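Local coordinates for leucine aminopeptidase (PDB 7D1B), which binds zinc and, as a glutaminyl cyclase of the M28 family, probably converts N-terminal glutaminyl residues of peptides to pyroglutamate, at residues D43-P48 against W333-K338; F47-D52 against V326-L331; R241-G246 against S270-R275; D278-V283 against I301-K306. All blocks are in the same frame, centred on the assembly; numbering follows the deposited sequence. Where two conformers were deposited one is given.

Interaction 1 (D43-P48 against W333-K338); sequences DFKTFP and WIQIQK
Phe44 and Gln335 bring their CA atoms to 5.5 Å where the extended, irregular run 43-48 passes the C-terminal end of helix 320-336. Gln335 does most of the work, using its terminal amide as a two-pronged clamp on the backbone of Lys45. Its NE2 gives an almost straight bond (175°) to Lys45 O at 2.9 Å, with donor and acceptor each lying in the plane of the other's amide or carbonyl group. In return OE1 takes the N-H of Lys45 at 3.0 Å, but that donor stands above the carbonyl plane. With CG anti to the carbonyl carbon (chi1 -72°) and the chain extended beyond, the amide reaches straight out from the helix. Phe47 presents its ring edge to this amide, CE1 lying 3.6 Å from Gln335 NE2, the two planes 73° apart. Separately, Phe44 CD1 lies 3.6 Å from Ile336 CG2, the two side chains running side by side. NE2 also bonds to Leu331 O, one turn back in the helix. Both amide hydrogens can therefore be engaged, which fixes the flip of the amide and lets a glutamine read the backbone of 43-48 much as a neighbouring strand would.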
loop_
_atom_site.group_PDB
_atom_site.type_symbol
_atom_site.label_atom_id
_atom_site.label_comp_id
_atom_site.label_asym_id
_atom_site.label_seq_id
_atom_site.Cartn_x
_atom_site.Cartn_y
_atom_site.Cartn_z
ATOM N N ASP A 43 17.750 0.427 18.531
ATOM C CA ASP A 43 17.614 -1.021 18.595
ATOM C C ASP A 43 16.501 -1.473 17.653
ATOM O O ASP A 43 15.351 -1.024 17.775
ATOM C CB ASP A 43 17.296 -1.445 20.029
ATOM C CG ASP A 43 18.535 -1.546 20.905
ATOM O OD1 ASP A 43 19.621 -1.866 20.376
ATOM O OD2 ASP A 43 18.417 -1.317 22.127
ATOM N N PHE A 44 16.837 -2.364 16.720
ATOM C CA PHE A 44 15.830 -3.066 15.929
ATOM C C PHE A 44 16.468 -4.312 15.344
ATOM O O PHE A 44 17.692 -4.445 15.301
ATOM C CB PHE A 44 15.256 -2.189 14.820
ATOM C CG PHE A 44 16.179 -1.965 13.695
ATOM C CD1 PHE A 44 17.165 -0.994 13.770
ATOM C CD2 PHE A 44 16.042 -2.703 12.527
ATOM C CE1 PHE A 44 18.010 -0.778 12.700
ATOM C CE2 PHE A 44 16.882 -2.483 11.457
ATOM C CZ PHE A 44 17.868 -1.523 11.546
ATOM N N LYS A 45 15.627 -5.212 14.858
ATOM C CA LYS A 45 16.108 -6.415 14.190
ATOM C C LYS A 45 15.266 -6.687 12.955
ATOM O O LYS A 45 14.154 -6.185 12.812
ATOM C CB LYS A 45 16.030 -7.629 15.121
ATOM C CG LYS A 45 14.617 -7.924 15.646
ATOM C CD LYS A 45 14.602 -9.062 16.656
ATOM C CE LYS A 45 14.927 -10.416 16.005
ATOM N NZ LYS A 45 13.821 -10.881 15.119
ATOM N N THR A 46 15.805 -7.503 12.058
ATOM C CA THR A 46 14.995 -8.109 11.011
ATOM C C THR A 46 14.209 -9.285 11.584
ATOM O O THR A 46 14.457 -9.742 12.702
ATOM C CB THR A 46 15.865 -8.592 9.856
ATOM O OG1 THR A 46 16.764 -9.586 10.347
ATOM C CG2 THR A 46 16.648 -7.418 9.232
ATOM N N PHE A 47 13.203 -9.720 10.839
ATOM C CA PHE A 47 12.345 -10.836 11.212
ATOM C C PHE A 47 12.391 -11.898 10.126
ATOM O O PHE A 47 12.765 -11.602 8.983
ATOM C CB PHE A 47 10.911 -10.332 11.462
ATOM C CG PHE A 47 10.770 -9.689 12.799
ATOM C CD1 PHE A 47 11.271 -8.412 13.019
ATOM C CD2 PHE A 47 10.204 -10.383 13.850
ATOM C CE1 PHE A 47 11.212 -7.844 14.299
ATOM C CE2 PHE A 47 10.125 -9.820 15.114
ATOM C CZ PHE A 47 10.649 -8.555 15.341
ATOM N N PRO A 48 12.022 -13.154 10.446
ATOM C CA PRO A 48 12.173 -14.270 9.482
ATOM C C PRO A 48 11.031 -14.296 8.471
ATOM O O PRO A 48 10.287 -15.270 8.351
ATOM C CB PRO A 48 12.194 -15.491 10.407
ATOM C CG PRO A 48 11.288 -15.075 11.546
ATOM C CD PRO A 48 11.661 -13.633 11.797
ATOM N N TRP A 333 11.647 0.440 10.669
ATOM C CA TRP A 333 11.048 1.755 10.875
ATOM C C TRP A 333 10.122 1.750 12.088
ATOM O O TRP A 333 10.183 2.645 12.942
ATOM C CB TRP A 333 10.303 2.138 9.591
ATOM C CG TRP A 333 9.452 3.377 9.678
ATOM C CD1 TRP A 333 9.851 4.644 10.014
ATOM C CD2 TRP A 333 8.056 3.462 9.373
ATOM N NE1 TRP A 333 8.777 5.512 9.953
ATOM C CE2 TRP A 333 7.665 4.808 9.556
ATOM C CE3 TRP A 333 7.087 2.517 8.988
ATOM C CZ2 TRP A 333 6.356 5.243 9.326
ATOM C CZ3 TRP A 333 5.781 2.950 8.763
ATOM C CH2 TRP A 333 5.426 4.302 8.940
ATOM N N ILE A 334 9.277 0.725 12.193
ATOM C CA ILE A 334 8.381 0.606 13.343
ATOM C C ILE A 334 9.177 0.521 14.644
ATOM O O ILE A 334 8.881 1.222 15.620
ATOM C CB ILE A 334 7.441 -0.594 13.157
ATOM C CG1 ILE A 334 6.413 -0.279 12.074
ATOM C CG2 ILE A 334 6.762 -0.984 14.466
ATOM C CD1 ILE A 334 5.782 -1.535 11.433
ATOM N N GLN A 335 10.190 -0.348 14.679
ATOM C CA GLN A 335 10.902 -0.622 15.919
ATOM C C GLN A 335 11.721 0.565 16.394
ATOM O O GLN A 335 11.936 0.694 17.601
ATOM C CB GLN A 335 11.830 -1.813 15.737
ATOM C CG GLN A 335 11.125 -3.144 15.631
ATOM C CD GLN A 335 12.093 -4.193 15.154
ATOM O OE1 GLN A 335 12.867 -4.753 15.939
ATOM N NE2 GLN A 335 12.115 -4.419 13.846
ATOM N N ILE A 336 12.222 1.412 15.489
ATOM C CA ILE A 336 13.093 2.508 15.922
ATOM C C ILE A 336 12.325 3.691 16.489
ATOM O O ILE A 336 12.943 4.603 17.049
ATOM C CB ILE A 336 14.106 2.959 14.851
ATOM C CG1 ILE A 336 13.385 3.638 13.678
ATOM C CG2 ILE A 336 14.998 1.802 14.412
ATOM C CD1 ILE A 336 14.337 4.208 12.646
ATOM N N GLN A 337 11.003 3.728 16.356
ATOM C CA GLN A 337 10.247 4.845 16.919
ATOM C C GLN A 337 10.393 4.876 18.432
ATOM O O GLN A 337 10.288 3.855 19.105
ATOM C CB GLN A 337 8.755 4.740 16.576
ATOM C CG GLN A 337 8.466 4.658 15.076
ATOM C CD GLN A 337 9.093 5.810 14.310
ATOM O OE1 GLN A 337 8.796 6.981 14.578
ATOM N NE2 GLN A 337 9.980 5.497 13.373
ATOM N N LYS A 338 10.585 6.075 18.971
ATOM C CA LYS A 338 10.669 6.269 20.409
ATOM C C LYS A 338 9.262 6.261 20.995
ATOM O O LYS A 338 8.265 6.488 20.292
ATOM C CB LYS A 338 11.334 7.602 20.709
ATOM C CG LYS A 338 12.815 7.620 20.428
ATOM C CD LYS A 338 13.371 9.037 20.627
ATOM C CE LYS A 338 13.225 9.897 19.370
ATOM N NZ LYS A 338 11.856 10.493 19.205
ATOM O OXT LYS A 338 9.087 6.016 22.189
#

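Interaction 2 (F47-D52 against V326-L331); sequences FPLDPD and VGNVLL
Leu49 and Phe47 close over Leu331 and Gly327 in a mainly apolar, buried contact, in which the loop leading into helix 51-63 lies on the middle of helix 320-336. Leu49 comes down onto the helix backbone: its CD1 sits 3.7 Å from Gly327 C and equally near Asn328 N, an approach made possible by the absence of a side chain on Gly327. Its other branch, CD2, is 4.0 Å from Leu331 CD1, the two leucines sliding past each other in opposite directions. The same Leu331 methyl also meets Phe47, 3.7 Å from ring atom CD1 and nearly as close to CB, with the side chains crossing at about a right angle.

Asn328 supplies the polar part. Its OD1 receives the N-H of Phe47 at 3.0 Å in a nearly straight bond (172°), the donor tilted 26° from the carbonyl plane. The other end of the amide works through water: ND2 donates to a water at 2.9 Å, and that water donates to Phe47 O at 2.7 Å. One asparagine thus serves both backbone polar groups of Phe47, directly and through solvent. Around this, Leu49 and Leu331 also touch Leu166 of helix 153-167, while on another flank of helix 320-336 Val326 and Leu330 pack against strand 225-232.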
loop_
_atom_site.group_PDB
_atom_site.type_symbol
_atom_site.label_atom_id
_atom_site.label_comp_id
_atom_site.label_asym_id
_atom_site.label_seq_id
_atom_site.Cartn_x
_atom_site.Cartn_y
_atom_site.Cartn_z
ATOM N N PHE A 47 13.203 -9.720 10.839
ATOM C CA PHE A 47 12.345 -10.836 11.212
ATOM C C PHE A 47 12.391 -11.898 10.126
ATOM O O PHE A 47 12.765 -11.602 8.983
ATOM C CB PHE A 47 10.911 -10.332 11.462
ATOM C CG PHE A 47 10.770 -9.689 12.799
ATOM C CD1 PHE A 47 11.271 -8.412 13.019
ATOM C CD2 PHE A 47 10.204 -10.383 13.850
ATOM C CE1 PHE A 47 11.212 -7.844 14.299
ATOM C CE2 PHE A 47 10.125 -9.820 15.114
ATOM C CZ PHE A 47 10.649 -8.555 15.341
ATOM N N PRO A 48 12.022 -13.154 10.446
ATOM C CA PRO A 48 12.173 -14.270 9.482
ATOM C C PRO A 48 11.031 -14.296 8.471
ATOM O O PRO A 48 10.287 -15.270 8.351
ATOM C CB PRO A 48 12.194 -15.491 10.407
ATOM C CG PRO A 48 11.288 -15.075 11.546
ATOM C CD PRO A 48 11.661 -13.633 11.797
ATOM N N LEU A 49 10.896 -13.203 7.724
ATOM C CA LEU A 49 9.867 -13.119 6.704
ATOM C C LEU A 49 10.118 -14.183 5.648
ATOM O O LEU A 49 11.261 -14.451 5.270
ATOM C CB LEU A 49 9.889 -11.720 6.078
ATOM C CG LEU A 49 9.840 -10.512 7.032
ATOM C CD1 LEU A 49 9.642 -9.240 6.206
ATOM C CD2 LEU A 49 8.810 -10.594 8.122
ATOM N N ASP A 50 9.043 -14.808 5.181
ATOM C CA ASP A 50 9.162 -15.949 4.293
ATOM C C ASP A 50 8.907 -15.489 2.861
ATOM O O ASP A 50 7.765 -15.142 2.520
ATOM C CB ASP A 50 8.150 -17.002 4.732
ATOM C CG ASP A 50 8.231 -18.277 3.929
ATOM O OD1 ASP A 50 8.594 -18.243 2.746
ATOM O OD2 ASP A 50 7.885 -19.324 4.497
ATOM N N PRO A 51 9.929 -15.450 2.003
ATOM C CA PRO A 51 9.722 -14.901 0.645
ATOM C C PRO A 51 8.780 -15.737 -0.202
ATOM O O PRO A 51 8.014 -15.192 -1.011
ATOM C CB PRO A 51 11.144 -14.857 0.064
ATOM C CG PRO A 51 11.889 -15.985 0.816
ATOM C CD PRO A 51 11.308 -15.941 2.221
ATOM N N ASP A 52 8.823 -17.063 -0.045
ATOM C CA ASP A 52 7.946 -17.923 -0.827
ATOM C C ASP A 52 6.502 -17.763 -0.388
ATOM O O ASP A 52 5.592 -17.742 -1.221
ATOM C CB ASP A 52 8.410 -19.370 -0.705
ATOM C CG ASP A 52 9.794 -19.563 -1.258
ATOM O OD1 ASP A 52 10.079 -19.008 -2.343
ATOM O OD2 ASP A 52 10.607 -20.223 -0.595
ATOM N N VAL A 326 11.580 -5.117 1.659
ATOM C CA VAL A 326 10.682 -4.020 2.008
ATOM C C VAL A 326 10.004 -4.279 3.352
ATOM O O VAL A 326 9.883 -3.364 4.186
ATOM C CB VAL A 326 9.696 -3.745 0.863
ATOM C CG1 VAL A 326 8.636 -2.726 1.273
ATOM C CG2 VAL A 326 10.464 -3.256 -0.374
ATOM N N GLY A 327 9.600 -5.527 3.607
ATOM C CA GLY A 327 9.017 -5.850 4.897
ATOM C C GLY A 327 9.950 -5.582 6.057
ATOM O O GLY A 327 9.543 -5.037 7.089
ATOM N N ASN A 328 11.226 -5.937 5.905
ATOM C CA ASN A 328 12.180 -5.688 6.975
ATOM C C ASN A 328 12.429 -4.207 7.161
ATOM O O ASN A 328 12.625 -3.766 8.294
ATOM C CB ASN A 328 13.451 -6.461 6.717
ATOM C CG ASN A 328 13.349 -7.888 7.229
ATOM O OD1 ASN A 328 12.822 -8.134 8.330
ATOM N ND2 ASN A 328 13.903 -8.815 6.494
ATOM N N VAL A 329 12.409 -3.417 6.085
ATOM C CA VAL A 329 12.539 -1.970 6.252
ATOM C C VAL A 329 11.362 -1.414 7.034
ATOM O O VAL A 329 11.534 -0.607 7.952
ATOM C CB VAL A 329 12.725 -1.288 4.884
ATOM C CG1 VAL A 329 12.643 0.229 5.022
ATOM C CG2 VAL A 329 14.054 -1.715 4.287
ATOM N N LEU A 330 10.145 -1.848 6.692
ATOM C CA LEU A 330 8.968 -1.384 7.439
ATOM C C LEU A 330 9.059 -1.774 8.907
ATOM O O LEU A 330 8.777 -0.956 9.792
ATOM C CB LEU A 330 7.700 -1.981 6.840
ATOM C CG LEU A 330 7.332 -1.506 5.441
ATOM C CD1 LEU A 330 6.218 -2.374 4.881
ATOM C CD2 LEU A 330 6.906 -0.043 5.484
ATOM N N LEU A 331 9.453 -3.026 9.193
ATOM C CA LEU A 331 9.535 -3.444 10.592
ATOM C C LEU A 331 10.639 -2.693 11.329
ATOM O O LEU A 331 10.491 -2.377 12.521
ATOM C CB LEU A 331 9.748 -4.951 10.688
ATOM C CG LEU A 331 8.561 -5.797 10.237
ATOM C CD1 LEU A 331 8.920 -7.266 10.353
ATOM C CD2 LEU A 331 7.311 -5.462 11.052
HETATM O O HOH W 1 14.705 -11.522 7.064
#

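Interaction 3 (R241-G246 against S270-R275)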
loop_
_atom_site.group_PDB
_atom_site.type_symbol
_atom_site.label_atom_id
_atom_site.label_comp_id
_atom_site.label_asym_id
_atom_site.label_seq_id
_atom_site.Cartn_x
_atom_site.Cartn_y
_atom_site.Cartn_z
ATOM N N ARG A 241 13.745 -0.218 -8.339
ATOM C CA ARG A 241 14.475 0.996 -7.988
ATOM C C ARG A 241 13.522 1.904 -7.218
ATOM O O ARG A 241 12.707 2.616 -7.816
ATOM C CB ARG A 241 15.018 1.667 -9.248
ATOM C CG ARG A 241 15.710 2.984 -8.980
ATOM C CD ARG A 241 16.197 3.634 -10.299
ATOM N NE ARG A 241 16.565 5.038 -10.095
ATOM C CZ ARG A 241 15.697 6.052 -10.081
ATOM N NH1 ARG A 241 14.410 5.835 -10.313
ATOM N NH2 ARG A 241 16.119 7.284 -9.828
ATOM N N LEU A 242 13.592 1.841 -5.888
ATOM C CA LEU A 242 12.698 2.597 -5.002
ATOM C C LEU A 242 13.375 3.929 -4.718
ATOM O O LEU A 242 14.189 4.059 -3.804
ATOM C CB LEU A 242 12.375 1.799 -3.734
ATOM C CG LEU A 242 11.766 0.408 -3.960
ATOM C CD1 LEU A 242 11.567 -0.298 -2.627
ATOM C CD2 LEU A 242 10.462 0.473 -4.760
ATOM N N ALA A 243 13.066 4.913 -5.561
ATOM C CA ALA A 243 13.665 6.234 -5.505
ATOM C C ALA A 243 12.737 7.209 -4.787
ATOM O O ALA A 243 11.654 6.856 -4.321
ATOM C CB ALA A 243 14.054 6.702 -6.916
ATOM N N MET A 244 13.180 8.456 -4.686
ATOM C CA MET A 244 12.509 9.454 -3.868
ATOM C C MET A 244 11.656 10.355 -4.755
ATOM O O MET A 244 12.173 11.060 -5.623
ATOM C CB MET A 244 13.561 10.262 -3.122
ATOM C CG MET A 244 14.375 9.388 -2.190
ATOM S SD MET A 244 15.756 10.301 -1.496
ATOM C CE MET A 244 16.242 9.197 -0.166
ATOM N N GLU A 245 10.346 10.329 -4.553
ATOM C CA GLU A 245 9.522 11.236 -5.353
ATOM C C GLU A 245 9.092 12.438 -4.545
ATOM O O GLU A 245 9.188 12.454 -3.317
ATOM C CB GLU A 245 8.363 10.620 -6.149
ATOM C CG GLU A 245 7.169 10.086 -5.349
ATOM C CD GLU A 245 6.235 11.170 -4.796
ATOM O OE1 GLU A 245 5.919 11.089 -3.596
ATOM O OE2 GLU A 245 5.848 12.109 -5.532
ATOM N N GLY A 246 8.680 13.471 -5.276
ATOM C CA GLY A 246 8.642 14.797 -4.704
ATOM C C GLY A 246 7.607 14.985 -3.617
ATOM O O GLY A 246 7.855 15.702 -2.648
ATOM N N SER A 270 17.202 -2.011 -2.999
ATOM C CA SER A 270 16.266 -1.293 -3.860
ATOM C C SER A 270 16.047 0.154 -3.430
ATOM O O SER A 270 15.622 0.964 -4.255
ATOM C CB SER A 270 14.920 -2.018 -3.905
ATOM O OG SER A 270 14.299 -2.074 -2.623
ATOM N N PHE A 271 16.287 0.503 -2.163
ATOM C CA PHE A 271 16.054 1.875 -1.700
ATOM C C PHE A 271 17.257 2.719 -2.099
ATOM O O PHE A 271 18.353 2.538 -1.551
ATOM C CB PHE A 271 15.855 1.931 -0.187
ATOM C CG PHE A 271 14.541 1.335 0.277
ATOM C CD1 PHE A 271 14.371 -0.057 0.401
ATOM C CD2 PHE A 271 13.459 2.162 0.585
ATOM C CE1 PHE A 271 13.176 -0.595 0.837
ATOM C CE2 PHE A 271 12.249 1.620 1.015
ATOM C CZ PHE A 271 12.107 0.240 1.126
ATOM N N VAL A 272 17.080 3.607 -3.073
ATOM C CA VAL A 272 18.185 4.379 -3.641
ATOM C C VAL A 272 18.034 5.853 -3.283
ATOM O O VAL A 272 16.920 6.397 -3.268
ATOM C CB VAL A 272 18.310 4.178 -5.170
ATOM C CG1 VAL A 272 18.515 2.679 -5.492
ATOM C CG2 VAL A 272 17.131 4.750 -5.944
ATOM N N ASN A 273 19.167 6.502 -3.013
ATOM C CA ASN A 273 19.193 7.943 -2.735
ATOM C C ASN A 273 19.289 8.699 -4.053
ATOM O O ASN A 273 20.313 9.272 -4.403
ATOM C CB ASN A 273 20.326 8.280 -1.772
ATOM C CG ASN A 273 19.938 7.973 -0.341
ATOM O OD1 ASN A 273 19.861 6.813 0.060
ATOM N ND2 ASN A 273 19.615 9.000 0.417
ATOM N N GLU A 274 18.174 8.691 -4.789
ATOM C CA GLU A 274 18.069 9.351 -6.086
ATOM C C GLU A 274 16.675 9.933 -6.203
ATOM O O GLU A 274 15.720 9.426 -5.605
ATOM C CB GLU A 274 18.244 8.373 -7.257
ATOM C CG GLU A 274 19.553 7.612 -7.263
ATOM C CD GLU A 274 19.657 6.600 -8.409
ATOM O OE1 GLU A 274 18.878 6.678 -9.388
ATOM O OE2 GLU A 274 20.540 5.720 -8.331
ATOM N N ARG A 275 16.558 10.973 -7.023
ATOM C CA ARG A 275 15.304 11.702 -7.182
ATOM C C ARG A 275 14.543 11.213 -8.408
ATOM O O ARG A 275 15.051 11.280 -9.525
ATOM C CB ARG A 275 15.645 13.179 -7.389
ATOM C CG ARG A 275 14.474 14.058 -7.578
ATOM C CD ARG A 275 13.803 14.290 -6.261
ATOM N NE ARG A 275 12.769 15.287 -6.446
ATOM C CZ ARG A 275 11.571 15.023 -6.944
ATOM N NH1 ARG A 275 11.256 13.765 -7.263
ATOM N NH2 ARG A 275 10.695 16.016 -7.139
#
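Leu242 and Phe271 form the first bridge of a short parallel beta pair, which a beta bulge interrupts before Met244 pairs with Arg275. Three backbone bonds hold it: Leu242 N to Ser270 O, Val272 N to Leu242 O and Met244 N to Glu274 O. Helices 246-251 and 253-266 fill the connection between the strands.

Arg241 can be followed outward. Its CB leads away from the partner strand, but with CG anti to the backbone N (chi1 176°) and an extended chain the tip returns to it. CG passes 3.8 Å from Val272 CG2, and CD approaches the carboxylate of Glu274. NE and NH2 then both bind one oxygen, Glu274 OE1, each at 2.9 Å. This side-on salt bridge has OE1 in the guanidinium plane, while both nitrogens reach it from the same face of the carboxylate; the two planes are 50° apart. NH1 turns to Gly276 O, so the three guanidinium nitrogens are all used. Ala243 CB lies over one face of the group.

At the other end, the Arg275 guanidinium lies over Gly246 CA. Its NH1 bonds to Met244 O at 3.3 Å, on a lone pair, though the group's main polar partners are Thr281 and Asp282. Leu242 CD1 lies 3.3 Å from Ser270 OG and makes a CH-pi contact, 3.9 Å from the centroid of the Phe271 ring and 16° off the ring normal.

Interaction 4 (D278-V283 against I301-K306)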
loop_
_atom_site.group_PDB
_atom_site.type_symbol
_atom_site.label_atom_id
_atom_site.label_comp_id
_atom_site.label_asym_id
_atom_site.label_seq_id
_atom_site.Cartn_x
_atom_site.Cartn_y
_atom_site.Cartn_z
ATOM N N ASP A 278 11.907 7.826 -14.524
ATOM C CA ASP A 278 11.756 8.229 -15.921
ATOM C C ASP A 278 10.319 8.633 -16.221
ATOM O O ASP A 278 10.079 9.582 -16.979
ATOM C CB ASP A 278 12.173 7.095 -16.855
ATOM C CG ASP A 278 13.664 6.850 -16.854
ATOM O OD1 ASP A 278 14.421 7.738 -16.408
ATOM O OD2 ASP A 278 14.076 5.771 -17.330
ATOM N N ARG A 279 9.350 7.915 -15.647
ATOM C CA ARG A 279 7.950 8.159 -15.980
ATOM C C ARG A 279 7.450 9.470 -15.376
ATOM O O ARG A 279 6.572 10.120 -15.955
ATOM C CB ARG A 279 7.130 6.955 -15.519
ATOM C CG ARG A 279 5.783 6.703 -16.166
ATOM C CD ARG A 279 5.296 5.280 -15.783
ATOM N NE ARG A 279 5.402 4.314 -16.877
ATOM C CZ ARG A 279 5.718 3.024 -16.748
ATOM N NH1 ARG A 279 5.736 2.253 -17.828
ATOM N NH2 ARG A 279 6.033 2.494 -15.574
ATOM N N ALA A 280 8.014 9.887 -14.243
ATOM C CA ALA A 280 7.570 11.094 -13.555
ATOM C C ALA A 280 8.501 11.364 -12.387
ATOM O O ALA A 280 9.039 10.440 -11.774
ATOM C CB ALA A 280 6.141 10.944 -13.017
ATOM N N THR A 281 8.659 12.648 -12.082
ATOM C CA THR A 281 9.448 13.091 -10.947
ATOM C C THR A 281 8.601 13.075 -9.678
ATOM O O THR A 281 9.088 12.694 -8.607
ATOM C CB THR A 281 10.015 14.490 -11.270
ATOM O OG1 THR A 281 10.803 14.435 -12.474
ATOM C CG2 THR A 281 10.888 15.007 -10.166
ATOM N N ASP A 282 7.322 13.471 -9.800
ATOM C CA ASP A 282 6.350 13.526 -8.720
ATOM C C ASP A 282 5.181 12.637 -9.106
ATOM O O ASP A 282 4.734 12.651 -10.258
ATOM C CB ASP A 282 5.847 14.960 -8.526
ATOM C CG ASP A 282 6.908 15.893 -7.931
ATOM O OD1 ASP A 282 8.052 15.455 -7.661
ATOM O OD2 ASP A 282 6.587 17.072 -7.722
ATOM N N VAL A 283 4.693 11.860 -8.145
ATOM C CA VAL A 283 3.714 10.812 -8.412
ATOM C C VAL A 283 2.506 11.053 -7.522
ATOM O O VAL A 283 2.614 10.975 -6.295
ATOM C CB VAL A 283 4.301 9.410 -8.166
ATOM C CG1 VAL A 283 3.269 8.342 -8.549
ATOM C CG2 VAL A 283 5.607 9.205 -8.946
ATOM N N ILE A 301 7.844 3.213 -3.990
ATOM C CA ILE A 301 7.361 2.975 -5.344
ATOM C C ILE A 301 8.544 2.978 -6.297
ATOM O O ILE A 301 9.496 3.745 -6.131
ATOM C CB ILE A 301 6.323 4.063 -5.735
ATOM C CG1 ILE A 301 5.768 3.858 -7.156
ATOM C CG2 ILE A 301 6.895 5.485 -5.569
ATOM C CD1 ILE A 301 4.524 4.691 -7.447
ATOM N N ASP A 302 8.455 2.152 -7.343
ATOM C CA ASP A 302 9.292 2.304 -8.528
ATOM C C ASP A 302 8.332 2.552 -9.686
ATOM O O ASP A 302 7.766 1.610 -10.254
ATOM C CB ASP A 302 10.156 1.076 -8.782
ATOM C CG ASP A 302 10.963 1.177 -10.056
ATOM O OD1 ASP A 302 10.896 2.227 -10.751
ATOM O OD2 ASP A 302 11.688 0.183 -10.341
ATOM N N PHE A 303 8.160 3.827 -10.047
ATOM C CA PHE A 303 7.153 4.148 -11.042
ATOM C C PHE A 303 7.592 3.758 -12.443
ATOM O O PHE A 303 6.792 3.881 -13.370
ATOM C CB PHE A 303 6.803 5.642 -10.933
ATOM C CG PHE A 303 5.485 6.043 -11.584
ATOM C CD1 PHE A 303 4.380 5.186 -11.655
ATOM C CD2 PHE A 303 5.367 7.309 -12.133
ATOM C CE1 PHE A 303 3.185 5.604 -12.251
ATOM C CE2 PHE A 303 4.175 7.722 -12.731
ATOM C CZ PHE A 303 3.091 6.871 -12.783
ATOM N N ASP A 304 8.827 3.282 -12.616
ATOM C CA ASP A 304 9.268 2.755 -13.899
ATOM C C ASP A 304 9.009 1.262 -14.064
ATOM O O ASP A 304 9.448 0.673 -15.058
ATOM C CB ASP A 304 10.738 3.100 -14.139
ATOM C CG ASP A 304 10.964 4.586 -14.277
ATOM O OD1 ASP A 304 10.112 5.266 -14.898
ATOM O OD2 ASP A 304 11.981 5.079 -13.747
ATOM N N TYR A 305 8.269 0.642 -13.147
ATOM C CA TYR A 305 7.898 -0.758 -13.294
ATOM C C TYR A 305 7.439 -1.033 -14.721
ATOM O O TYR A 305 6.514 -0.391 -15.230
ATOM C CB TYR A 305 6.755 -1.056 -12.339
ATOM C CG TYR A 305 6.174 -2.446 -12.445
ATOM C CD1 TYR A 305 6.994 -3.575 -12.492
ATOM C CD2 TYR A 305 4.794 -2.636 -12.474
ATOM C CE1 TYR A 305 6.445 -4.857 -12.552
ATOM C CE2 TYR A 305 4.242 -3.902 -12.533
ATOM C CZ TYR A 305 5.069 -5.011 -12.566
ATOM O OH TYR A 305 4.546 -6.287 -12.592
ATOM N N LYS A 306 8.075 -2.013 -15.361
ATOM C CA LYS A 306 7.894 -2.176 -16.795
ATOM C C LYS A 306 6.552 -2.785 -17.167
ATOM O O LYS A 306 6.149 -2.669 -18.323
ATOM C CB LYS A 306 9.031 -2.982 -17.428
ATOM C CG LYS A 306 9.082 -4.417 -17.037
ATOM C CD LYS A 306 10.255 -5.122 -17.706
ATOM C CE LYS A 306 11.580 -4.576 -17.194
ATOM N NZ LYS A 306 12.724 -5.421 -17.644
#
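Arg279 and Asp304 make the polar half of this loop-to-loop contact, each side chain reaching for the backbone of the opposite segment. The carboxylate of Asp304 takes two consecutive amides, OD2 from Asp278 N and OD1 from Arg279 N, both at 2.9 Å and both on the syn lone pair. Going the other way, Arg279 NH2 donates to Phe303 O at 2.7 Å and to Tyr305 O at 2.9 Å. The bond to Tyr305 O is the straighter (172°) and lies in the guanidinium plane. A bend at chi3 (-106°) swings the guanidinium round to these carbonyls.

The apolar contacts centre on the Phe303 ring, clasped on two faces. Arg279 CD stands over its centre, 3.9 Å from the centroid, and Val283 CG1 covers the opposite face at 4.2 Å from the centroid; both are CH-pi contacts. Ala280 CB closes on the ring edge, 3.8 Å from Phe303 CE2. Val283 CG1 also reaches Ile301 CD1 at 4.0 Å, continuing the apolar patch inward.

Within 301-306, Asp302 OD1 accepts from Asp304 N in an Asx turn, and Tyr305 N bonds back to Asp302 O. This type I turn follows strand 297-300 and leads toward the zinc ligand His309, so it probably forms part of the loop wall beside the zinc site, the Phe303 side chain coming to about 7 Å from the zinc ion.

How the interactions relate
Interactions 1 and 2 run on from one another: both lay the N-terminal run before helix 51-63 on helix 320-336, and Phe47 belongs to both. Interaction 1, at the surface, depends on an amide clamp, whereas interaction 2 is buried and mostly apolar, with one asparagine serving the backbone. Interaction 3, partly buried, is the one with beta pairing; Val326 and Val329 of helix 320-336 pack on its Phe271, linking it to interaction 2. Interaction 4, also partly buried, joins irregular loops nearest the zinc and replaces strand pairing with side-chain-to-backbone bonds. Arg275 ties interaction 3 to it through a salt bridge, NH2 to Asp282 OD1 at 2.8 Å.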